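Local coordinates for protein class I SAM-dependent methyltransferase (Silicibacter pomeroyi DSS-3, PDB 3CVO) that is of unknown function but has the Rossmann fold of class I methyltransferases and so probably transfers a methyl group from S-adenosylmethionine, at residues 42-45 / 46-50; 56-60 / 61-65; 104-107 / 108-111. All coordinates share one frame; numbering follows the deposited sequence.

Interaction 1 (42-45 / 46-50); sequences STVV and AAELP
Val-44 and Glu-48, one helical turn apart, lie side by side and point the same way, so the methyl branch of one runs alongside the carboxylate stem of the other. The branch that touches is CG1 of Val-44, placed anti to the backbone N (chi1 173°) and therefore beside the carbonyl carbon, which leaves it alongside the Glu-48 side chain; it comes within 3.7 Å of Glu-48 OE2. On the glutamate the chain is extended beyond CG, and the first part of it passes close over the end of the backbone C=O, with CG 3.2 Å from Val-44 O. That same oxygen receives the backbone N of Glu-48 in a weak bond of 3.1 Å. The turn before it is sounder: Ala-47 N donates to Thr-43 O at 2.9 Å with an N-H...O angle of 153°, and Ala-46 N to Ser-42 O at 3.0 Å. Leu-49 CG lies 3.5 Å from Val-45 O, and the backbone N of Leu-49 bonds to Ala-46 O. The carboxylate of Glu-48 takes its main partner from outside, a salt bridge from OE2 to Arg-11, and Ser-42 OG and Thr-43 OG1 both bond to Glu-36. Helix 41-47 links strands 33-37 and 53-58 in a beta-alpha-beta unit, and its sides divide among neighbours. Ser-42 and Ala-46 meet helix 18-30 through Leu-24 and Tyr-28, Val-44 packs on Trp-70 and Ala-47 on Leu-71 of helix 61-73, and Thr-43 and Ala-47 both rest on Val-82 of strand 81-86.

Interaction 2 (56-60 / 61-65); sequences SVESD and RAWAR. With SO4 (sulfate ion), chain E; EDO (1,2-ethanediol), chain I; EDO (1,2-ethanediol), chain P.
With chi1 of -178°, Asp-60 has CG anti to its amide nitrogen, which carries the carboxylate over the first turn of the helix, where the backbone places Trp-63 CB 3.5 Å from Asp-60 CG. The result is an N-cap: Trp-63 N donates to Asp-60 OD1 at 3.0 Å, an almost straight bond that meets the oxygen from above the carboxylate plane. Asp-60 O starts the helical series by accepting from Ala-64 N at 2.9 Å. Glu-58 steadies the capping residue from the strand side. Its chain bends at chi2 (55°), and OE2 takes Asp-60 N through its anti lone pair at 3.0 Å. Trp-63 chi1 (180°) directs the indole so that the edge atom CD1 meets Glu-58 OE1 at 3.5 Å, with carboxylate and ring planes nearly perpendicular; Ser-39 bonds both to this OE1, through OG, and to the indole NE1, through O. On the outer side Arg-65 NH1 and NH2 grip a sulfate, probably from the crystallisation liquor. An acidic residue at the end of the second strand of a Rossmann-fold methyltransferase commonly binds the ribose hydroxyls of S-adenosylmethionine, and Glu-58 on strand 53-58 is consistent with that place.

Interaction 3 (104-107 / 108-111); sequences WRSY and PDYP. With EDO (1,2-ethanediol), chain G.
A type I beta turn from Ser-106 to Asp-109 leads a short 3-10 segment into helix 109-112, at a part of the Rossmann-fold domain that also meets the second subunit. Across the turn Asp-109 N donates to Ser-106 O at 3.0 Å, coming from above the carbonyl plane, and the next residue repeats the step, Tyr-110 N bonding to Tyr-107 O at 3.0 Å with an N-H...O angle of 156°. Two prolines flank these bonds. Pro-108 sets its CD 3.5 Å from Tyr-107 CB, an apolar contact beside the peptide bond, and Pro-111 brings its CD within 3.2 Å of Tyr-107 O, the oxygen already used by Tyr-110. The Asp-109 side chain turns back over the turn: CG, beside the backbone N (chi1 -70°), lies 3.3 Å from Ser-106 O. Upstream, the Tyr-107 ring has Trp-104 CA over the centre of one face, and its hydroxyl bonds to Asp-101. Trp-104 stacks on Trp-104 of the second subunit, while its NE1 and Arg-105 NH2 both reach Asp-101 of that subunit. One face of the Arg-105 guanidinium has Trp-104 CZ2 above it, 3.3 Å from the plane and off-centre, while Arg-105 CG lies over a face of the indole; NH1 bonds to an ethanediol. The buried Tyr-110 has its OH bonded to the backbone N of Arg-131. The carboxylate of Asp-109 is tied to the serine through solvent: one water donates a hydrogen bond to Asp-109 OD2 at 3.0 Å and bonds to Ser-106 OG at the same distance.

All three are local contacts along or beside a helix, yet their settings differ. Interactions 1 and 3 are largely buried and lie on opposite sides of the chain's centre, about 27 Å apart between centres; interaction 2 is only partly buried, with Arg-61 and Ala-62 exposed. Interactions 1 and 2 belong to consecutive beta-alpha-beta units that have strand 53-58 in common, and touch where Thr-43 CG2 packs 3.6 Å from Ser-56 OG. Interaction 2 meets interaction 3 through Ser-59 and Val-57, which both pack on Tyr-110. Chemically, interaction 1 is a helix turn with aliphatic packing and backbone bonds, interaction 2 a carboxylate-capped helix start, and interaction 3 a proline-flanked turn, alone in reaching the second subunit.

Interaction 1 (42-45 / 46-50)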
ATOM      1  N   SER A  42      25.904   9.469  10.150  1.00 23.86           N
ATOM      2  CA  SER A  42      25.019   9.383  11.324  1.00 22.73           C
ATOM      3  C   SER A  42      25.261   8.058  12.029  1.00 24.09           C
ATOM      4  O   SER A  42      25.237   7.933  13.256  1.00 23.54           O
ATOM      5  CB  SER A  42      23.547   9.494  10.912  1.00 22.66           C
ATOM      6  OG  SER A  42      23.213   8.578   9.869  1.00 23.05           O
ATOM      7  N   THR A  43      25.545   7.070  11.200  1.00 22.08           N
ATOM      8  CA  THR A  43      25.728   5.708  11.647  1.00 21.50           C
ATOM      9  C   THR A  43      26.992   5.613  12.482  1.00 23.48           C
ATOM     10  O   THR A  43      27.029   4.905  13.474  1.00 22.08           O
ATOM     11  CB  THR A  43      25.883   4.748  10.442  1.00 21.63           C
ATOM     12  OG1 THR A  43      24.832   4.997   9.474  1.00 20.73           O
ATOM     13  CG2 THR A  43      25.838   3.302  10.924  1.00 22.21           C
ATOM     14  N   VAL A  44      28.023   6.355  12.061  1.00 23.06           N
ATOM     15  CA  VAL A  44      29.302   6.431  12.807  1.00 22.84           C
ATOM     16  C   VAL A  44      29.061   7.106  14.150  1.00 22.46           C
ATOM     17  O   VAL A  44      29.563   6.673  15.173  1.00 23.79           O
ATOM     18  CB  VAL A  44      30.413   7.173  11.997  1.00 22.98           C
ATOM     19  CG1 VAL A  44      31.693   7.393  12.848  1.00 24.63           C
ATOM     20  CG2 VAL A  44      30.736   6.400  10.713  1.00 21.02           C
ATOM     21  N   VAL A  45      28.268   8.165  14.133  1.00 23.52           N
ATOM     22  CA  VAL A  45      27.867   8.838  15.367  1.00 22.24           C
ATOM     23  C   VAL A  45      27.234   7.858  16.360  1.00 23.28           C
ATOM     24  O   VAL A  45      27.540   7.885  17.560  1.00 22.00           O
ATOM     25  CB  VAL A  45      26.910  10.033  15.153  1.00 23.77           C
ATOM     26  CG1 VAL A  45      26.396  10.529  16.515  1.00 20.87           C
ATOM     27  CG2 VAL A  45      27.601  11.160  14.392  1.00 25.76           C
ATOM     28  N   ALA A  46      26.416   6.953  15.845  1.00 22.96           N
ATOM     29  CA  ALA A  46      25.716   5.978  16.690  1.00 22.27           C
ATOM     30  C   ALA A  46      26.677   4.895  17.193  1.00 22.22           C
ATOM     31  O   ALA A  46      26.660   4.491  18.369  1.00 21.92           O
ATOM     32  CB  ALA A  46      24.560   5.337  15.922  1.00 18.78           C
ATOM     33  N   ALA A  47      27.532   4.455  16.274  1.00 21.80           N
ATOM     34  CA  ALA A  47      28.499   3.392  16.517  1.00 23.24           C
ATOM     35  C   ALA A  47      29.464   3.728  17.642  1.00 23.84           C
ATOM     36  O   ALA A  47      29.968   2.846  18.324  1.00 23.75           O
ATOM     37  CB  ALA A  47      29.293   3.087  15.234  1.00 20.93           C
ATOM     38  N   GLU A  48      29.725   5.016  17.806  1.00 23.97           N
ATOM     39  CA  GLU A  48      30.760   5.492  18.709  1.00 25.55           C
ATOM     40  C   GLU A  48      30.225   5.708  20.101  1.00 24.95           C
ATOM     41  O   GLU A  48      30.962   6.006  21.012  1.00 24.93           O
ATOM     42  CB  GLU A  48      31.383   6.775  18.174  1.00 26.85           C
ATOM     43  CG  GLU A  48      32.187   6.513  16.914  1.00 35.58           C
ATOM     44  CD  GLU A  48      32.980   7.719  16.436  1.00 41.09           C
ATOM     45  OE1 GLU A  48      32.579   8.880  16.727  1.00 45.85           O
ATOM     46  OE2 GLU A  48      34.003   7.476  15.754  1.00 41.43           O
ATOM     47  N   LEU A  49      28.920   5.527  20.244  1.00 23.26           N
ATOM     48  CA  LEU A  49      28.253   5.593  21.530  1.00 21.95           C
ATOM     49  C   LEU A  49      28.064   4.186  22.109  1.00 23.28           C
ATOM     50  O   LEU A  49      27.728   3.225  21.390  1.00 23.86           O
ATOM     51  CB  LEU A  49      26.910   6.314  21.424  1.00 20.91           C
ATOM     52  CG  LEU A  49      26.929   7.784  20.976  1.00 26.35           C
ATOM     53  CD1 LEU A  49      25.507   8.282  20.634  1.00 23.00           C
ATOM     54  CD2 LEU A  49      27.566   8.650  22.018  1.00 29.59           C
ATOM     55  N   PRO A  50      28.305   4.036  23.417  1.00 23.49           N
ATOM     56  CA  PRO A  50      28.135   2.699  23.976  1.00 22.83           C
ATOM     57  C   PRO A  50      26.697   2.325  24.228  1.00 22.17           C
ATOM     58  O   PRO A  50      25.841   3.170  24.405  1.00 24.09           O
ATOM     59  CB  PRO A  50      28.907   2.760  25.283  1.00 23.01           C
ATOM     60  CG  PRO A  50      28.869   4.219  25.670  1.00 27.11           C
ATOM     61  CD  PRO A  50      28.932   4.968  24.366  1.00 24.23           C
TER

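Interaction 2 (56-60 / 61-65)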
ATOM      1  N   SER A  56      20.548   0.193  10.090  1.00 18.32           N
ATOM      2  CA  SER A  56      20.573   1.197   9.027  1.00 20.06           C
ATOM      3  C   SER A  56      20.211   0.545   7.700  1.00 22.87           C
ATOM      4  O   SER A  56      20.880  -0.346   7.213  1.00 25.36           O
ATOM      5  CB  SER A  56      21.961   1.846   8.925  1.00 21.27           C
ATOM      6  OG  SER A  56      22.400   2.309  10.210  1.00 28.74           O
ATOM      7  N   VAL A  57      19.108   1.015   7.147  1.00 23.10           N
ATOM      8  CA  VAL A  57      18.565   0.527   5.889  1.00 21.23           C
ATOM      9  C   VAL A  57      19.239   1.288   4.768  1.00 19.53           C
ATOM     10  O   VAL A  57      19.310   2.511   4.738  1.00 24.58           O
ATOM     11  CB  VAL A  57      16.981   0.727   5.839  1.00 21.67           C
ATOM     12  CG1 VAL A  57      16.396   0.398   4.410  1.00 20.58           C
ATOM     13  CG2 VAL A  57      16.304  -0.054   6.976  1.00 22.35           C
ATOM     14  N   GLU A  58      19.752   0.551   3.807  1.00 21.50           N
ATOM     15  CA  GLU A  58      20.559   1.174   2.760  1.00 19.25           C
ATOM     16  C   GLU A  58      20.275   0.563   1.375  1.00 18.86           C
ATOM     17  O   GLU A  58      20.340  -0.640   1.219  1.00 21.74           O
ATOM     18  CB  GLU A  58      22.049   0.966   3.113  1.00 19.64           C
ATOM     19  CG  GLU A  58      23.065   1.521   2.101  1.00 16.70           C
ATOM     20  CD  GLU A  58      22.839   3.010   1.804  1.00 25.88           C
ATOM     21  OE1 GLU A  58      22.884   3.794   2.766  1.00 24.57           O
ATOM     22  OE2 GLU A  58      22.556   3.346   0.630  1.00 21.94           O
ATOM     23  N   SER A  59      20.018   1.426   0.390  1.00 19.59           N
ATOM     24  CA  SER A  59      19.670   0.985  -0.970  1.00 18.00           C
ATOM     25  C   SER A  59      20.896   0.771  -1.891  1.00 18.24           C
ATOM     26  O   SER A  59      20.812   0.020  -2.864  1.00 20.42           O
ATOM     27  CB  SER A  59      18.701   1.997  -1.642  1.00 18.08           C
ATOM     28  OG  SER A  59      19.239   3.305  -1.638  1.00 21.19           O
ATOM     29  N   ASP A  60      22.020   1.410  -1.571  1.00 17.88           N
ATOM     30  CA  ASP A  60      23.243   1.378  -2.409  1.00 20.28           C
ATOM     31  C   ASP A  60      24.111   0.234  -1.894  1.00 18.80           C
ATOM     32  O   ASP A  60      24.729   0.332  -0.852  1.00 18.09           O
ATOM     33  CB  ASP A  60      23.958   2.734  -2.338  1.00 21.50           C
ATOM     34  CG  ASP A  60      25.210   2.827  -3.209  1.00 22.72           C
ATOM     35  OD1 ASP A  60      25.879   1.823  -3.496  1.00 23.10           O
ATOM     36  OD2 ASP A  60      25.543   3.960  -3.594  1.00 28.03           O
ATOM     37  N   ARG A  61      24.131  -0.860  -2.636  0.50 19.30           N
ATOM     38  CA  ARG A  61      24.850  -2.047  -2.209  0.50 20.36           C
ATOM     39  C   ARG A  61      26.348  -1.768  -1.979  0.50 22.03           C
ATOM     40  O   ARG A  61      26.955  -2.251  -1.008  0.50 20.98           O
ATOM     41  CB  ARG A  61      24.693  -3.171  -3.226  0.50 20.62           C
ATOM     42  CG  ARG A  61      25.346  -4.455  -2.763  0.50 23.80           C
ATOM     43  CD  ARG A  61      25.029  -5.661  -3.635  0.50 25.36           C
ATOM     44  NE  ARG A  61      25.197  -6.893  -2.869  0.50 33.00           N
ATOM     45  CZ  ARG A  61      24.859  -8.099  -3.308  0.50 38.45           C
ATOM     46  NH1 ARG A  61      24.339  -8.241  -4.520  0.50 37.59           N
ATOM     47  NH2 ARG A  61      25.035  -9.159  -2.532  0.50 38.42           N
ATOM     48  N   ALA A  62      26.941  -1.020  -2.902  1.00 20.50           N
ATOM     49  CA  ALA A  62      28.391  -0.737  -2.848  1.00 20.39           C
ATOM     50  C   ALA A  62      28.743   0.154  -1.665  1.00 20.21           C
ATOM     51  O   ALA A  62      29.762  -0.042  -0.998  1.00 19.62           O
ATOM     52  CB  ALA A  62      28.900  -0.166  -4.185  1.00 18.10           C
ATOM     53  N   TRP A  63      27.851   1.079  -1.357  1.00 19.15           N
ATOM     54  CA  TRP A  63      28.012   1.899  -0.168  1.00 18.46           C
ATOM     55  C   TRP A  63      27.785   1.086   1.104  1.00 21.26           C
ATOM     56  O   TRP A  63      28.546   1.216   2.052  1.00 19.40           O
ATOM     57  CB  TRP A  63      27.093   3.106  -0.225  1.00 18.62           C
ATOM     58  CG  TRP A  63      27.175   4.005   0.935  1.00 20.62           C
ATOM     59  CD1 TRP A  63      26.200   4.227   1.842  1.00 24.53           C
ATOM     60  CD2 TRP A  63      28.278   4.850   1.313  1.00 21.80           C
ATOM     61  NE1 TRP A  63      26.607   5.149   2.755  1.00 23.12           N
ATOM     62  CE2 TRP A  63      27.875   5.557   2.451  1.00 20.29           C
ATOM     63  CE3 TRP A  63      29.556   5.074   0.797  1.00 25.20           C
ATOM     64  CZ2 TRP A  63      28.720   6.456   3.133  1.00 29.10           C
ATOM     65  CZ3 TRP A  63      30.393   5.973   1.463  1.00 30.86           C
ATOM     66  CH2 TRP A  63      29.965   6.651   2.623  1.00 30.11           C
ATOM     67  N   ALA A  64      26.798   0.193   1.111  1.00 18.94           N
ATOM     68  CA  ALA A  64      26.615  -0.682   2.263  1.00 20.71           C
ATOM     69  C   ALA A  64      27.882  -1.497   2.531  1.00 19.56           C
ATOM     70  O   ALA A  64      28.300  -1.662   3.660  1.00 20.38           O
ATOM     71  CB  ALA A  64      25.370  -1.628   2.103  1.00 19.18           C
ATOM     72  N   ARG A  65      28.519  -1.948   1.464  1.00 21.06           N
ATOM     73  CA  ARG A  65      29.733  -2.768   1.572  1.00 20.94           C
ATOM     74  C   ARG A  65      30.867  -1.933   2.169  1.00 20.74           C
ATOM     75  O   ARG A  65      31.600  -2.365   3.064  1.00 16.89           O
ATOM     76  CB  ARG A  65      30.138  -3.300   0.209  1.00 21.35           C
ATOM     77  CG  ARG A  65      31.227  -4.323   0.252  1.00 22.93           C
ATOM     78  CD  ARG A  65      31.647  -4.657  -1.168  1.00 28.37           C
ATOM     79  NE  ARG A  65      30.576  -5.365  -1.873  1.00 35.94           N
ATOM     80  CZ  ARG A  65      29.971  -4.943  -2.983  1.00 34.88           C
ATOM     81  NH1 ARG A  65      30.312  -3.800  -3.556  1.00 34.05           N
ATOM     82  NH2 ARG A  65      29.005  -5.682  -3.523  1.00 35.00           N
TER
HETATM   83  S   SO4 E 202      27.940  -3.470  -6.527  1.00 55.89           S
HETATM   84  O1  SO4 E 202      27.889  -4.513  -7.555  1.00 61.09           O
HETATM   85  O2  SO4 E 202      27.268  -2.249  -6.997  1.00 51.10           O
HETATM   86  O3  SO4 E 202      29.343  -3.166  -6.238  1.00 60.79           O
HETATM   87  O4  SO4 E 202      27.300  -3.964  -5.320  1.00 59.87           O
HETATM   88  C1  EDO I 206      28.287  -9.069  -1.731  1.00 56.46           C
HETATM   89  O1  EDO I 206      28.045  -7.669  -1.810  1.00 56.60           O
HETATM   90  C2  EDO I 206      29.576  -9.221  -0.961  1.00 54.21           C
HETATM   91  O2  EDO I 206      29.717  -8.038  -0.172  1.00 58.40           O
HETATM   92  C1  EDO P 213      29.684   5.434  -4.142  1.00 51.44           C
HETATM   93  O1  EDO P 213      30.031   5.893  -2.834  1.00 49.05           O
HETATM   94  C2  EDO P 213      28.244   4.947  -4.129  1.00 48.23           C
HETATM   95  O2  EDO P 213      28.210   3.552  -4.459  1.00 45.68           O
HETATM   96  O   HOH W   1      22.766  -0.834  -5.352  1.00 27.41           O

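Interaction 3 (104-107 / 108-111)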
ATOM      1  N   TRP A 104      10.230  -2.035  -9.108  1.00 17.16           N
ATOM      2  CA  TRP A 104       9.127  -1.275  -8.504  1.00 15.02           C
ATOM      3  C   TRP A 104       8.309  -2.111  -7.551  1.00 18.46           C
ATOM      4  O   TRP A 104       7.835  -1.597  -6.546  1.00 17.95           O
ATOM      5  CB  TRP A 104       8.234  -0.586  -9.556  1.00 17.21           C
ATOM      6  CG  TRP A 104       7.396  -1.434 -10.430  1.00 14.76           C
ATOM      7  CD1 TRP A 104       7.686  -1.852 -11.693  1.00 13.78           C
ATOM      8  CD2 TRP A 104       6.101  -1.959 -10.116  1.00 13.91           C
ATOM      9  NE1 TRP A 104       6.626  -2.578 -12.189  1.00 15.38           N
ATOM     10  CE2 TRP A 104       5.626  -2.604 -11.247  1.00 13.15           C
ATOM     11  CE3 TRP A 104       5.250  -1.846  -8.998  1.00 18.66           C
ATOM     12  CZ2 TRP A 104       4.386  -3.263 -11.267  1.00 15.80           C
ATOM     13  CZ3 TRP A 104       4.012  -2.458  -9.041  1.00 20.53           C
ATOM     14  CH2 TRP A 104       3.608  -3.179 -10.145  1.00 15.49           C
ATOM     15  N   ARG A 105       8.197  -3.409  -7.834  1.00 17.66           N
ATOM     16  CA  ARG A 105       7.355  -4.291  -6.962  1.00 20.81           C
ATOM     17  C   ARG A 105       8.029  -4.500  -5.622  1.00 22.09           C
ATOM     18  O   ARG A 105       7.375  -4.868  -4.681  1.00 20.61           O
ATOM     19  CB  ARG A 105       7.049  -5.632  -7.629  1.00 20.32           C
ATOM     20  CG  ARG A 105       6.140  -5.507  -8.845  1.00 19.43           C
ATOM     21  CD  ARG A 105       6.074  -6.766  -9.660  1.00 18.26           C
ATOM     22  NE  ARG A 105       5.397  -6.598 -10.934  1.00 20.00           N
ATOM     23  CZ  ARG A 105       6.016  -6.245 -12.053  1.00 18.81           C
ATOM     24  NH1 ARG A 105       7.316  -5.984 -12.042  1.00 16.86           N
ATOM     25  NH2 ARG A 105       5.320  -6.093 -13.161  1.00 20.73           N
ATOM     26  N   SER A 106       9.308  -4.143  -5.525  1.00 21.64           N
ATOM     27  CA  SER A 106      10.081  -4.273  -4.276  1.00 20.34           C
ATOM     28  C   SER A 106      10.260  -2.974  -3.524  1.00 19.05           C
ATOM     29  O   SER A 106      10.765  -2.945  -2.402  1.00 19.42           O
ATOM     30  CB  SER A 106      11.460  -4.873  -4.541  1.00 22.33           C
ATOM     31  OG  SER A 106      11.333  -6.174  -5.066  1.00 23.54           O
ATOM     32  N   TYR A 107       9.752  -1.890  -4.070  1.00 18.18           N
ATOM     33  CA  TYR A 107       9.998  -0.596  -3.447  1.00 18.19           C
ATOM     34  C   TYR A 107       9.511  -0.491  -1.986  1.00 19.71           C
ATOM     35  O   TYR A 107      10.194   0.111  -1.143  1.00 21.22           O
ATOM     36  CB  TYR A 107       9.435   0.573  -4.264  1.00 19.13           C
ATOM     37  CG  TYR A 107      10.203   0.927  -5.517  1.00 17.20           C
ATOM     38  CD1 TYR A 107      11.442   0.400  -5.776  1.00 22.66           C
ATOM     39  CD2 TYR A 107       9.691   1.862  -6.413  1.00 19.56           C
ATOM     40  CE1 TYR A 107      12.138   0.766  -6.910  1.00 15.47           C
ATOM     41  CE2 TYR A 107      10.375   2.232  -7.551  1.00 18.56           C
ATOM     42  CZ  TYR A 107      11.609   1.689  -7.794  1.00 15.64           C
ATOM     43  OH  TYR A 107      12.332   2.091  -8.921  1.00 18.09           O
ATOM     44  N   PRO A 108       8.314  -1.044  -1.680  1.00 20.48           N
ATOM     45  CA  PRO A 108       7.794  -0.958  -0.325  1.00 20.21           C
ATOM     46  C   PRO A 108       8.673  -1.609   0.729  1.00 21.58           C
ATOM     47  O   PRO A 108       8.597  -1.274   1.903  1.00 22.46           O
ATOM     48  CB  PRO A 108       6.419  -1.631  -0.447  1.00 21.09           C
ATOM     49  CG  PRO A 108       6.071  -1.479  -1.916  1.00 20.28           C
ATOM     50  CD  PRO A 108       7.357  -1.748  -2.570  1.00 21.53           C
ATOM     51  N   ASP A 109       9.542  -2.489   0.283  1.00 21.56           N
ATOM     52  CA  ASP A 109      10.459  -3.183   1.210  1.00 20.82           C
ATOM     53  C   ASP A 109      11.349  -2.190   1.905  1.00 20.21           C
ATOM     54  O   ASP A 109      11.773  -2.430   3.015  1.00 23.08           O
ATOM     55  CB  ASP A 109      11.401  -4.123   0.475  1.00 20.40           C
ATOM     56  CG  ASP A 109      10.728  -5.342  -0.110  1.00 25.19           C
ATOM     57  OD1 ASP A 109       9.518  -5.556   0.060  1.00 26.45           O
ATOM     58  OD2 ASP A 109      11.448  -6.097  -0.802  1.00 24.74           O
ATOM     59  N   TYR A 110      11.674  -1.098   1.219  1.00 18.89           N
ATOM     60  CA  TYR A 110      12.634  -0.113   1.766  1.00 20.72           C
ATOM     61  C   TYR A 110      12.053   0.544   3.027  1.00 19.40           C
ATOM     62  O   TYR A 110      12.639   0.416   4.119  1.00 21.23           O
ATOM     63  CB  TYR A 110      13.083   0.882   0.730  1.00 21.65           C
ATOM     64  CG  TYR A 110      14.124   1.842   1.178  1.00 19.08           C
ATOM     65  CD1 TYR A 110      13.770   2.950   1.963  1.00 18.13           C
ATOM     66  CD2 TYR A 110      15.443   1.671   0.857  1.00 21.98           C
ATOM     67  CE1 TYR A 110      14.714   3.830   2.390  1.00 17.49           C
ATOM     68  CE2 TYR A 110      16.376   2.575   1.245  1.00 19.78           C
ATOM     69  CZ  TYR A 110      16.019   3.662   2.019  1.00 19.24           C
ATOM     70  OH  TYR A 110      16.973   4.579   2.413  1.00 21.01           O
ATOM     71  N   PRO A 111      10.875   1.196   2.908  1.00 19.72           N
ATOM     72  CA  PRO A 111      10.306   1.731   4.137  1.00 19.11           C
ATOM     73  C   PRO A 111       9.849   0.669   5.131  1.00 22.41           C
ATOM     74  O   PRO A 111       9.933   0.883   6.358  1.00 22.72           O
ATOM     75  CB  PRO A 111       9.117   2.593   3.633  1.00 19.14           C
ATOM     76  CG  PRO A 111       8.809   2.137   2.314  1.00 21.79           C
ATOM     77  CD  PRO A 111      10.127   1.630   1.706  1.00 17.69           C
TER
HETATM   78  C1  EDO G 204       9.698  -4.831 -14.477  1.00 38.01           C
HETATM   79  O1  EDO G 204       8.451  -5.467 -14.837  1.00 21.34           O
HETATM   80  C2  EDO G 204      10.731  -5.815 -13.965  1.00 38.08           C
HETATM   81  O2  EDO G 204      10.835  -6.935 -14.860  1.00 47.68           O
HETATM   82  O   HOH W   2      10.339  -7.962  -2.881  1.00 41.58           O